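PDB 3HVY: cystathionine beta-lyase family protein, YNBB B.subtilis ortholog, which probably acts as a pyridoxal-phosphate-dependent lyase of the cystathionine beta-lyase and methionine gamma-lyase kind, with a putative part in aluminium resistance. Local coordinates for residues S9-Y14 / R19-Y24; G111-N116 / G143-Y148; D394-I397 / G403-Q406. All coordinates share one frame; numbering follows the deposited sequence.

Contact 1: residues S9-Y14 / R19-Y24; sequences SLMNKY and RVLELY
M11 and L21 face each other across two helical segments, S9-Y14 and R19-Y24, and their CA atoms are 9.3 Å apart. At this spacing the backbones do not meet. No hydrogen bond runs between the segments, and the contact is made by three apolar side chains. Each helix is held by its own bonds, such as Y14 N to L10 O at 3.1 Å and Y24 N to V20 O at 2.9 Å.

L21 is the central group. Its CG is anti to the carbonyl carbon (chi1 -67°), and the side chain reaches out from helix 18-55 toward the first helix. The two methyl groups at the end of its fork divide the work. CD1 lies 4.1 Å from CG of M11 and 4.2 Å from the selenium, SE, of the same residue. CD2 looks to L10, where CD1 is 4.5 Å away, a looser approach.

M11 is a selenomethionine. Its chain runs straight as far as the selenium and then bends at chi3 (-50°), which turns the end methyl CE away from L21. The M11 chain crosses that of L21 at about a right angle, so a flank of M11 meets the end of L21. L10 and L21 are buried, while M11 is partly exposed.

The contact joins the N-terminal helix 4-14 to the start of the long helix 18-55 across a short connection. At the link between the helices, L10 of the first helix shares a backbone hydrogen bond with I16, and V20 N donates to N17 OD1. L10 also packs on L416 of helix 411-422, and V20 and Y24 pack on L419 of that helix. L47 of the second subunit touches S9, L10 and Y14. L23 packs on I314 and L317 of helix 287-317.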
loop_
_atom_site.group_PDB
_atom_site.type_symbol
_atom_site.label_atom_id
_atom_site.label_comp_id
_atom_site.label_asym_id
_atom_site.label_seq_id
_atom_site.Cartn_x
_atom_site.Cartn_y
_atom_site.Cartn_z
ATOM N N SER D 9 8.621 25.351 28.523
ATOM C CA SER D 9 8.345 23.931 28.269
ATOM C C SER D 9 9.599 23.069 28.412
ATOM O O SER D 9 9.570 21.971 28.999
ATOM C CB SER D 9 7.727 23.755 26.885
ATOM O OG SER D 9 7.546 22.392 26.602
ATOM N N LEU D 10 10.708 23.568 27.895
ATOM C CA LEU D 10 11.931 22.827 27.980
ATOM C C LEU D 10 12.359 22.683 29.418
ATOM O O LEU D 10 12.774 21.606 29.847
ATOM C CB LEU D 10 13.023 23.506 27.147
ATOM C CG LEU D 10 12.893 23.369 25.621
ATOM C CD1 LEU D 10 14.071 24.165 24.961
ATOM C CD2 LEU D 10 12.902 21.896 25.216
HETATM N N MSE D 11 12.273 23.764 30.180
HETATM C CA MSE D 11 12.667 23.679 31.583
HETATM C C MSE D 11 11.685 22.839 32.411
HETATM O O MSE D 11 12.122 21.998 33.217
HETATM C CB MSE D 11 12.811 25.056 32.193
HETATM C CG MSE D 11 13.853 25.873 31.499
HETATM SE SE MSE D 11 14.208 27.593 32.329
HETATM C CE MSE D 11 12.230 28.443 32.562
ATOM N N ASN D 12 10.382 23.015 32.172
ATOM C CA ASN D 12 9.347 22.315 32.961
ATOM C C ASN D 12 9.145 20.857 32.571
ATOM O O ASN D 12 9.118 19.982 33.439
ATOM C CB ASN D 12 8.001 23.031 32.864
ATOM C CG ASN D 12 8.003 24.387 33.546
ATOM O OD1 ASN D 12 8.934 24.738 34.283
ATOM N ND2 ASN D 12 6.940 25.158 33.317
ATOM N N LYS D 13 8.991 20.597 31.279
ATOM C CA LYS D 13 8.710 19.258 30.813
ATOM C C LYS D 13 9.962 18.403 30.705
ATOM O O LYS D 13 9.908 17.216 31.016
ATOM C CB LYS D 13 7.954 19.276 29.473
ATOM N N TYR D 14 11.087 18.992 30.285
ATOM C CA TYR D 14 12.290 18.201 29.986
ATOM C C TYR D 14 13.437 18.369 30.978
ATOM O O TYR D 14 14.492 17.751 30.822
ATOM C CB TYR D 14 12.755 18.498 28.555
ATOM C CG TYR D 14 11.750 18.000 27.534
ATOM C CD1 TYR D 14 11.692 16.651 27.189
ATOM C CD2 TYR D 14 10.826 18.857 26.964
ATOM C CE1 TYR D 14 10.761 16.182 26.273
ATOM C CE2 TYR D 14 9.885 18.397 26.060
ATOM C CZ TYR D 14 9.868 17.059 25.705
ATOM O OH TYR D 14 8.917 16.596 24.797
ATOM N N ARG D 19 22.191 26.343 32.621
ATOM C CA ARG D 19 23.537 26.128 32.144
ATOM C C ARG D 19 23.480 25.558 30.740
ATOM O O ARG D 19 24.236 25.985 29.859
ATOM C CB ARG D 19 24.324 25.208 33.088
ATOM C CG ARG D 19 25.833 25.078 32.772
ATOM N N VAL D 20 22.607 24.571 30.519
ATOM C CA VAL D 20 22.472 23.992 29.198
ATOM C C VAL D 20 21.944 25.025 28.182
ATOM O O VAL D 20 22.415 25.105 27.008
ATOM C CB VAL D 20 21.635 22.699 29.226
ATOM C CG1 VAL D 20 21.311 22.250 27.776
ATOM C CG2 VAL D 20 22.411 21.597 29.935
ATOM N N LEU D 21 20.977 25.832 28.604
ATOM C CA LEU D 21 20.493 26.879 27.708
ATOM C C LEU D 21 21.568 27.916 27.382
ATOM O O LEU D 21 21.607 28.466 26.271
ATOM C CB LEU D 21 19.223 27.537 28.264
ATOM C CG LEU D 21 18.001 26.599 28.309
ATOM C CD1 LEU D 21 16.893 27.206 29.124
ATOM C CD2 LEU D 21 17.533 26.225 26.917
ATOM N N GLU D 22 22.466 28.192 28.313
ATOM C CA GLU D 22 23.550 29.121 27.990
ATOM C C GLU D 22 24.486 28.471 26.943
ATOM O O GLU D 22 24.947 29.138 26.050
ATOM C CB GLU D 22 24.337 29.556 29.237
ATOM N N LEU D 23 24.778 27.180 27.072
ATOM C CA LEU D 23 25.649 26.497 26.106
ATOM C C LEU D 23 25.001 26.503 24.714
ATOM O O LEU D 23 25.677 26.694 23.688
ATOM C CB LEU D 23 25.930 25.066 26.577
ATOM C CG LEU D 23 26.825 24.974 27.797
ATOM C CD1 LEU D 23 27.007 23.535 28.260
ATOM C CD2 LEU D 23 28.172 25.624 27.512
ATOM N N TYR D 24 23.686 26.300 24.700
ATOM C CA TYR D 24 22.865 26.347 23.488
ATOM C C TYR D 24 23.017 27.656 22.759
ATOM O O TYR D 24 23.263 27.658 21.557
ATOM C CB TYR D 24 21.392 26.095 23.850
ATOM C CG TYR D 24 20.405 26.425 22.756
ATOM C CD1 TYR D 24 20.485 25.805 21.515
ATOM C CD2 TYR D 24 19.406 27.354 22.953
ATOM C CE1 TYR D 24 19.595 26.111 20.496
ATOM C CE2 TYR D 24 18.490 27.652 21.949
ATOM C CZ TYR D 24 18.578 27.020 20.726
ATOM O OH TYR D 24 17.671 27.343 19.726
#

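Contact 2: residues G111-N116 / G143-Y148; sequences GNLRPN and GSLREY
L113 and L145 meet methyl to methyl, with CD1 of L113 4.2 Å from CD2 of L145. Both side chains have CG beside the backbone N and anti to the carbonyl carbon (chi1 -72° and -73°). They still cross at about a right angle. L113 leaves its backbone toward the other segment, whereas L145 starts off to one side and only its end comes near.

The second touch is of another kind. The ring of P115 sits against the backbone carbonyl of Y148, with P115 CG 3.3 Å from Y148 O. The Y148 side chain leads away from this point. No hydrogen bond joins the two segments.

Each segment is braced from within. R114 starts away from G143-Y148 and folds back along its own chain. Its NH1 donates to G111 O at 2.8 Å and more loosely to L113 O at 3.3 Å. Both oxygens lie in the guanidinium plane, but NH1 stands above the plane of each carbonyl. In the other loop S144 OG accepts from E147 N at 3.1 Å, an ST motif. The E147 carboxylate turns back to the N of G143, a weak bond.

R114 NH2 also pairs with Q266, and with E147 of the third subunit in a salt bridge. The reverse pair, E147 with R114 of that subunit, forms too. The contact joins the loop between helix 101-111 and strand 118-121 to the loop before strand 151-154. L113 and L145 both rest on M119 of strand 118-121, and L145 and Y148 on F110 of helix 101-111.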
loop_
_atom_site.group_PDB
_atom_site.type_symbol
_atom_site.label_atom_id
_atom_site.label_comp_id
_atom_site.label_asym_id
_atom_site.label_seq_id
_atom_site.Cartn_x
_atom_site.Cartn_y
_atom_site.Cartn_z
ATOM N N GLY D 111 28.721 -9.526 -7.120
ATOM C CA GLY D 111 28.538 -9.488 -8.553
ATOM C C GLY D 111 29.783 -9.266 -9.378
ATOM O O GLY D 111 29.879 -9.753 -10.528
ATOM N N ASN D 112 30.744 -8.562 -8.797
ATOM C CA ASN D 112 31.948 -8.144 -9.506
ATOM C C ASN D 112 33.206 -8.896 -9.140
ATOM O O ASN D 112 34.311 -8.474 -9.448
ATOM C CB ASN D 112 32.073 -6.618 -9.374
ATOM C CG ASN D 112 31.070 -5.879 -10.270
ATOM O OD1 ASN D 112 31.231 -5.910 -11.469
ATOM N ND2 ASN D 112 29.990 -5.252 -9.691
ATOM N N LEU D 113 33.025 -10.054 -8.514
ATOM C CA LEU D 113 34.121 -10.909 -8.081
ATOM C C LEU D 113 33.827 -12.360 -8.437
ATOM O O LEU D 113 32.679 -12.797 -8.450
ATOM C CB LEU D 113 34.348 -10.807 -6.565
ATOM C CG LEU D 113 34.972 -9.463 -6.173
ATOM C CD1 LEU D 113 34.736 -9.152 -4.699
ATOM C CD2 LEU D 113 36.450 -9.360 -6.583
ATOM N N ARG D 114 34.898 -13.098 -8.699
ATOM C CA ARG D 114 34.842 -14.505 -9.061
ATOM C C ARG D 114 35.931 -15.280 -8.317
ATOM O O ARG D 114 36.868 -14.701 -7.740
ATOM C CB ARG D 114 35.052 -14.678 -10.575
ATOM C CG ARG D 114 33.980 -13.974 -11.446
ATOM C CD ARG D 114 32.593 -14.587 -11.348
ATOM N NE ARG D 114 31.735 -14.016 -12.396
ATOM C CZ ARG D 114 30.960 -12.944 -12.263
ATOM N NH1 ARG D 114 30.890 -12.309 -11.120
ATOM N NH2 ARG D 114 30.237 -12.501 -13.294
ATOM N N PRO D 115 35.799 -16.594 -8.303
ATOM C CA PRO D 115 36.821 -17.363 -7.619
ATOM C C PRO D 115 38.225 -17.058 -8.150
ATOM O O PRO D 115 38.427 -16.968 -9.373
ATOM C CB PRO D 115 36.410 -18.817 -7.930
ATOM C CG PRO D 115 34.954 -18.746 -8.227
ATOM C CD PRO D 115 34.737 -17.446 -8.881
ATOM N N ASN D 116 39.182 -16.985 -7.225
ATOM C CA ASN D 116 40.586 -16.674 -7.481
ATOM C C ASN D 116 40.845 -15.193 -7.666
ATOM O O ASN D 116 42.006 -14.807 -7.781
ATOM C CB ASN D 116 41.199 -17.460 -8.641
ATOM C CG ASN D 116 41.064 -18.927 -8.457
ATOM O OD1 ASN D 116 41.281 -19.444 -7.370
ATOM N ND2 ASN D 116 40.662 -19.614 -9.512
ATOM N N GLY D 143 28.119 -18.674 3.089
ATOM C CA GLY D 143 28.157 -18.313 1.674
ATOM C C GLY D 143 28.932 -17.047 1.378
ATOM O O GLY D 143 28.573 -16.253 0.493
ATOM N N SER D 144 30.030 -16.879 2.100
ATOM C CA SER D 144 30.860 -15.703 1.950
ATOM C C SER D 144 31.678 -15.760 0.681
ATOM O O SER D 144 31.865 -16.837 0.080
ATOM C CB SER D 144 31.821 -15.625 3.128
ATOM O OG SER D 144 32.747 -16.686 3.004
ATOM N N LEU D 145 32.214 -14.598 0.313
ATOM C CA LEU D 145 33.172 -14.477 -0.781
ATOM C C LEU D 145 34.289 -15.506 -0.665
ATOM O O LEU D 145 34.638 -16.173 -1.622
ATOM C CB LEU D 145 33.753 -13.067 -0.808
ATOM C CG LEU D 145 32.784 -11.968 -1.309
ATOM C CD1 LEU D 145 33.326 -10.553 -0.910
ATOM C CD2 LEU D 145 32.542 -12.137 -2.797
ATOM N N ARG D 146 34.866 -15.620 0.516
ATOM C CA ARG D 146 35.923 -16.608 0.763
ATOM C C ARG D 146 35.473 -18.032 0.445
ATOM O O ARG D 146 36.254 -18.829 -0.106
ATOM C CB ARG D 146 36.345 -16.520 2.220
ATOM C CG ARG D 146 37.418 -17.546 2.689
ATOM C CD ARG D 146 37.621 -17.512 4.209
ATOM N NE ARG D 146 36.413 -18.012 4.912
ATOM C CZ ARG D 146 36.046 -19.304 5.002
ATOM N NH1 ARG D 146 36.777 -20.262 4.435
ATOM N NH2 ARG D 146 34.929 -19.644 5.649
ATOM N N GLU D 147 34.246 -18.372 0.833
ATOM C CA GLU D 147 33.693 -19.694 0.547
ATOM C C GLU D 147 33.504 -19.881 -0.951
ATOM O O GLU D 147 33.407 -21.017 -1.422
ATOM C CB GLU D 147 32.349 -19.928 1.264
ATOM C CG GLU D 147 32.412 -19.995 2.758
ATOM C CD GLU D 147 31.043 -19.994 3.421
ATOM O OE1 GLU D 147 30.143 -20.753 3.002
ATOM O OE2 GLU D 147 30.860 -19.244 4.388
ATOM N N TYR D 148 33.420 -18.780 -1.700
ATOM C CA TYR D 148 33.383 -18.871 -3.155
ATOM C C TYR D 148 34.739 -18.637 -3.813
ATOM O O TYR D 148 34.803 -18.345 -5.002
ATOM C CB TYR D 148 32.357 -17.931 -3.761
ATOM C CG TYR D 148 30.970 -18.468 -3.586
ATOM C CD1 TYR D 148 30.453 -19.419 -4.476
ATOM C CD2 TYR D 148 30.179 -18.064 -2.517
ATOM C CE1 TYR D 148 29.193 -19.951 -4.304
ATOM C CE2 TYR D 148 28.908 -18.596 -2.337
ATOM C CZ TYR D 148 28.427 -19.534 -3.235
ATOM O OH TYR D 148 27.192 -20.074 -3.061
#

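Contact 3: residues D394-I397 / G403-Q406; sequences DAPI and GYLQ
D394 and Q406 both place CG between the backbone N and the carbonyl carbon (chi1 46° and 65°), and Q406 then bends at chi2. The two polar ends therefore come together. Q406 NE2 gives a weak bond to D394 OD1 at 3.4 Å, with the amide and carboxylate planes only 20° apart. A water lies 3.1 Å from D394 OD2 and 2.7 Å from Q406 OE1. It can donate to either, but it has more acceptors in reach than protons. Each side chain has a stronger partner: D394 OD2 bonds Y188 OH, and Q406 NE2 bonds S392 OG.

The backbones belong to a beta hairpin, strands 392-396 and 402-406, inside the five-stranded antiparallel sheet. D394 and Y404 are a hydrogen-bonded pair. D394 N donates to Y404 O at 2.9 Å, and Y404 N returns a bond to D394 O at 3.0 Å.

The Y404 ring lies beside D394 O, which sits at its edge and in its plane, 3.5 Å from Y404 CD2. P396 crosses this ring at about a right angle, with its CD 4.2 Å from Y404 CE2. On the far end of the ring Y404 OH bonds G189 O, and Y188 meets the ring with its plane tilted. A395 CB packs on G403 CA at 4.0 Å, and helix 342-354 touches A395 through L345 and I349.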
loop_
_atom_site.group_PDB
_atom_site.type_symbol
_atom_site.label_atom_id
_atom_site.label_comp_id
_atom_site.label_asym_id
_atom_site.label_seq_id
_atom_site.Cartn_x
_atom_site.Cartn_y
_atom_site.Cartn_z
ATOM N N ASP D 394 23.988 5.379 18.768
ATOM C CA ASP D 394 24.418 4.035 19.156
ATOM C C ASP D 394 25.851 4.041 19.607
ATOM O O ASP D 394 26.592 4.996 19.338
ATOM C CB ASP D 394 24.237 3.030 18.018
ATOM C CG ASP D 394 24.749 3.545 16.677
ATOM O OD1 ASP D 394 24.006 4.249 15.951
ATOM O OD2 ASP D 394 25.882 3.203 16.328
ATOM N N ALA D 395 26.263 2.957 20.277
ATOM C CA ALA D 395 27.594 2.874 20.809
ATOM C C ALA D 395 27.898 1.487 21.312
ATOM O O ALA D 395 27.086 0.904 22.012
ATOM C CB ALA D 395 27.749 3.868 21.982
ATOM N N PRO D 396 29.069 0.964 20.971
ATOM C CA PRO D 396 29.550 -0.193 21.742
ATOM C C PRO D 396 29.983 0.238 23.119
ATOM O O PRO D 396 30.563 1.312 23.290
ATOM C CB PRO D 396 30.769 -0.646 20.962
ATOM C CG PRO D 396 31.232 0.545 20.241
ATOM C CD PRO D 396 30.000 1.331 19.897
ATOM N N ILE D 397 29.743 -0.600 24.124
ATOM C CA ILE D 397 30.113 -0.231 25.480
ATOM C C ILE D 397 31.539 -0.709 25.729
ATOM O O ILE D 397 31.770 -1.873 26.075
ATOM C CB ILE D 397 29.138 -0.806 26.521
ATOM C CG1 ILE D 397 27.708 -0.344 26.221
ATOM C CG2 ILE D 397 29.492 -0.328 27.912
ATOM C CD1 ILE D 397 27.529 1.152 26.479
ATOM N N GLY D 403 30.332 7.784 21.828
ATOM C CA GLY D 403 29.005 7.586 21.307
ATOM C C GLY D 403 28.835 8.204 19.940
ATOM O O GLY D 403 29.487 9.222 19.602
ATOM N N TYR D 404 27.907 7.639 19.168
ATOM C CA TYR D 404 27.724 8.079 17.801
ATOM C C TYR D 404 26.300 8.511 17.589
ATOM O O TYR D 404 25.391 7.721 17.793
ATOM C CB TYR D 404 28.117 6.967 16.838
ATOM C CG TYR D 404 29.519 6.462 17.084
ATOM C CD1 TYR D 404 30.603 6.971 16.397
ATOM C CD2 TYR D 404 29.752 5.496 18.021
ATOM C CE1 TYR D 404 31.889 6.499 16.656
ATOM C CE2 TYR D 404 31.003 5.050 18.283
ATOM C CZ TYR D 404 32.077 5.556 17.595
ATOM O OH TYR D 404 33.369 5.085 17.866
ATOM N N LEU D 405 26.132 9.775 17.197
ATOM C CA LEU D 405 24.838 10.387 16.942
ATOM C C LEU D 405 24.719 10.648 15.461
ATOM O O LEU D 405 25.673 11.041 14.814
ATOM C CB LEU D 405 24.730 11.734 17.681
ATOM C CG LEU D 405 23.431 12.529 17.467
ATOM C CD1 LEU D 405 22.450 12.122 18.509
ATOM C CD2 LEU D 405 23.613 14.022 17.526
ATOM N N GLN D 406 23.563 10.368 14.904
ATOM C CA GLN D 406 23.303 10.732 13.523
ATOM C C GLN D 406 21.842 10.943 13.257
ATOM O O GLN D 406 20.997 10.386 13.929
ATOM C CB GLN D 406 23.831 9.732 12.514
ATOM C CG GLN D 406 23.204 8.402 12.547
ATOM C CD GLN D 406 23.752 7.584 13.637
ATOM O OE1 GLN D 406 24.965 7.443 13.758
ATOM N NE2 GLN D 406 22.881 7.056 14.472
HETATM O O HOH W 1 26.445 5.231 14.008
#

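Along the chain the three contacts come one after another; none nests in or crosses another. Contact 1 closes a short turn of four residues and pairs the N-terminal helix 4-14 with the start of the long helix 18-55. Contact 2 closes a wider loop of 26 residues, which holds strand 118-121 and helix 131-134, at one edge of the seven-stranded mixed sheet. Contact 3 closes the five-residue connection of a hairpin in the antiparallel sheet near the C terminus. Contacts 1 and 2 lie on opposite sides of the chain's centre, their centres about 54 Å apart. Contact 3 is on the same side as contact 1, about 23 Å away between centres.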